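Local coordinates for protein bacilliredoxin BrxA (Bacillus subtilis, PDB 3FHK) that acts as a dithiol bacilliredoxin, removing bacillithiol from S-bacillithiolated proteins, and has protein disulfide isomerase activity, at residues H120-R124 with H125-G129. The protein carries 2 engineered substitutions. Numbering follows the deposited sequence.
Sequences HFIPR and HEIEG. With SO4 (sulfate ion), chain G.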
loop_
_atom_site.group_PDB
_atom_site.type_symbol
_atom_site.label_atom_id
_atom_site.label_comp_id
_atom_site.label_asym_id
_atom_site.label_seq_id
_atom_site.Cartn_x
_atom_site.Cartn_y
_atom_site.Cartn_z
ATOM N N HIS A 120 34.802 -23.691 4.848
ATOM C CA HIS A 120 33.761 -23.983 5.824
ATOM C C HIS A 120 32.474 -23.267 5.456
ATOM O O HIS A 120 32.488 -22.098 5.105
ATOM C CB HIS A 120 34.191 -23.607 7.242
ATOM C CG HIS A 120 33.228 -24.066 8.290
ATOM N ND1 HIS A 120 33.189 -25.368 8.745
ATOM C CD2 HIS A 120 32.247 -23.407 8.952
ATOM C CE1 HIS A 120 32.235 -25.486 9.651
ATOM N NE2 HIS A 120 31.651 -24.315 9.799
ATOM N N PHE A 121 31.361 -23.977 5.531
ATOM C CA PHE A 121 30.099 -23.443 5.062
ATOM C C PHE A 121 29.067 -23.563 6.179
ATOM O O PHE A 121 29.047 -24.549 6.903
ATOM C CB PHE A 121 29.645 -24.179 3.791
ATOM C CG PHE A 121 28.534 -23.476 3.050
ATOM C CD1 PHE A 121 27.235 -23.953 3.096
ATOM C CD2 PHE A 121 28.788 -22.328 2.320
ATOM C CE1 PHE A 121 26.212 -23.290 2.434
ATOM C CE2 PHE A 121 27.768 -21.663 1.655
ATOM C CZ PHE A 121 26.483 -22.141 1.716
ATOM N N ILE A 122 28.241 -22.537 6.341
ATOM C CA ILE A 122 27.162 -22.578 7.311
ATOM C C ILE A 122 25.854 -22.253 6.611
ATOM O O ILE A 122 25.521 -21.091 6.427
ATOM C CB ILE A 122 27.381 -21.570 8.444
ATOM C CG1 ILE A 122 28.754 -21.784 9.086
ATOM C CG2 ILE A 122 26.272 -21.697 9.491
ATOM C CD1 ILE A 122 29.126 -20.707 10.086
ATOM N N PRO A 123 25.116 -23.288 6.196
ATOM C CA PRO A 123 23.865 -23.038 5.481
ATOM C C PRO A 123 22.793 -22.550 6.449
ATOM O O PRO A 123 22.978 -22.620 7.664
ATOM C CB PRO A 123 23.497 -24.416 4.936
ATOM C CG PRO A 123 24.107 -25.371 5.900
ATOM C CD PRO A 123 25.352 -24.722 6.437
ATOM N N ARG A 124 21.683 -22.071 5.909
ATOM C CA ARG A 124 20.578 -21.602 6.733
ATOM C C ARG A 124 20.152 -22.581 7.837
ATOM O O ARG A 124 19.855 -22.163 8.951
ATOM C CB ARG A 124 19.374 -21.231 5.867
ATOM C CG ARG A 124 18.213 -20.739 6.707
ATOM C CD ARG A 124 16.930 -20.574 5.896
ATOM N NE ARG A 124 15.787 -20.333 6.774
ATOM C CZ ARG A 124 15.258 -19.136 7.007
ATOM N NH1 ARG A 124 15.756 -18.060 6.415
ATOM N NH2 ARG A 124 14.222 -19.015 7.826
ATOM N N HIS A 125 20.132 -23.880 7.540
ATOM C CA HIS A 125 19.641 -24.859 8.515
ATOM C C HIS A 125 20.601 -25.054 9.681
ATOM O O HIS A 125 20.250 -25.663 10.687
ATOM C CB HIS A 125 19.281 -26.196 7.852
ATOM C CG HIS A 125 20.465 -27.010 7.424
ATOM N ND1 HIS A 125 20.858 -27.117 6.108
ATOM C CD2 HIS A 125 21.326 -27.774 8.139
ATOM C CE1 HIS A 125 21.919 -27.902 6.029
ATOM N NE2 HIS A 125 22.222 -28.313 7.247
ATOM N N GLU A 126 21.804 -24.507 9.546
ATOM C CA GLU A 126 22.813 -24.579 10.593
ATOM C C GLU A 126 22.681 -23.335 11.451
ATOM O O GLU A 126 23.342 -23.187 12.486
ATOM C CB GLU A 126 24.207 -24.636 9.972
ATOM C CG GLU A 126 25.120 -25.683 10.570
ATOM C CD GLU A 126 24.834 -27.070 10.042
ATOM O OE1 GLU A 126 25.575 -27.529 9.147
ATOM O OE2 GLU A 126 23.863 -27.698 10.509
ATOM N N ILE A 127 21.806 -22.441 11.009
ATOM C CA ILE A 127 21.589 -21.170 11.680
ATOM C C ILE A 127 20.200 -21.103 12.307
ATOM O O ILE A 127 20.062 -20.924 13.517
ATOM C CB ILE A 127 21.756 -19.990 10.703
ATOM C CG1 ILE A 127 23.177 -19.982 10.130
ATOM C CG2 ILE A 127 21.410 -18.661 11.400
ATOM C CD1 ILE A 127 23.463 -18.832 9.153
ATOM N N GLU A 128 19.174 -21.243 11.477
ATOM C CA GLU A 128 17.805 -21.241 11.957
ATOM C C GLU A 128 17.593 -22.351 12.967
ATOM O O GLU A 128 18.116 -23.454 12.805
ATOM C CB GLU A 128 16.838 -21.427 10.795
ATOM C CG GLU A 128 15.397 -21.639 11.223
ATOM C CD GLU A 128 14.443 -21.447 10.068
ATOM O OE1 GLU A 128 14.675 -22.047 8.995
ATOM O OE2 GLU A 128 13.466 -20.686 10.231
ATOM N N GLY A 129 16.821 -22.053 14.010
ATOM C CA GLY A 129 16.507 -23.034 15.030
ATOM C C GLY A 129 17.607 -23.265 16.050
ATOM O O GLY A 129 17.393 -23.972 17.028
HETATM S S SO4 G . 35.576 -27.786 8.829
HETATM O O1 SO4 G . 34.509 -27.828 7.830
HETATM O O2 SO4 G . 35.015 -28.210 10.110
HETATM O O3 SO4 G . 36.662 -28.695 8.464
HETATM O O4 SO4 G . 36.104 -26.427 8.920
HETATM O O HOH W 1 28.242 -25.531 9.646
#
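Arg-124 O takes two backbone hydrogen bonds from the turn that follows it. Glu-128 N lies 2.8 Å from Arg-124 O and meets it almost head-on, with a C=O...N angle of 179°. Ile-127 N binds the same oxygen from above the carbonyl plane. One residue earlier, Pro-123 O accepts from Glu-126 N at 2.9 Å. Together these bonds curl the chain into a tight turn directly after strand 117-122.

The side chains of Arg-124 and Glu-128 pair over the same turn. The arginine runs extended from CG to NE, with CG anti to the backbone N (chi1 -180°). This carries Arg-124 NE to within 3.0 Å of Glu-128 OE1 in a salt bridge. A weak bond joins Arg-124 NH2 to Glu-128 OE2. The two groups are not coplanar: their planes stand 79° apart, and NE reaches OE1 from above the carboxylate plane. Arg-124 NH1 is bound to Ser-107 O. In this thioredoxin-superfamily fold the arginine side chain also touches Cys-56 and Cys-58, the nucleophiles of the CXC motif. A leucine in place of Arg-124 would probably leave the Glu-128 carboxylate and Ser-107 O without their partner beside the active site.

Pro-123 CG sits over one face of the His-125 ring in a CH-pi contact, 3.7 Å from the ring centroid and displaced toward CE1. On the buried side, Ile-122 CG2 packs against Ile-127 CG1 at 3.6 Å, the two side chains crossing at about a right angle. Ile-122 reaches Leu-139 and Ile-127 reaches Ile-135, so both rest on helix 132-146. At the start of 120-124, His-120 ND1 donates a nearly straight bond of 2.9 Å to sulfate O1, an oxygen at the ring edge and in its plane. His-146 NE2 binds the same ion, probably from the crystallisation liquor.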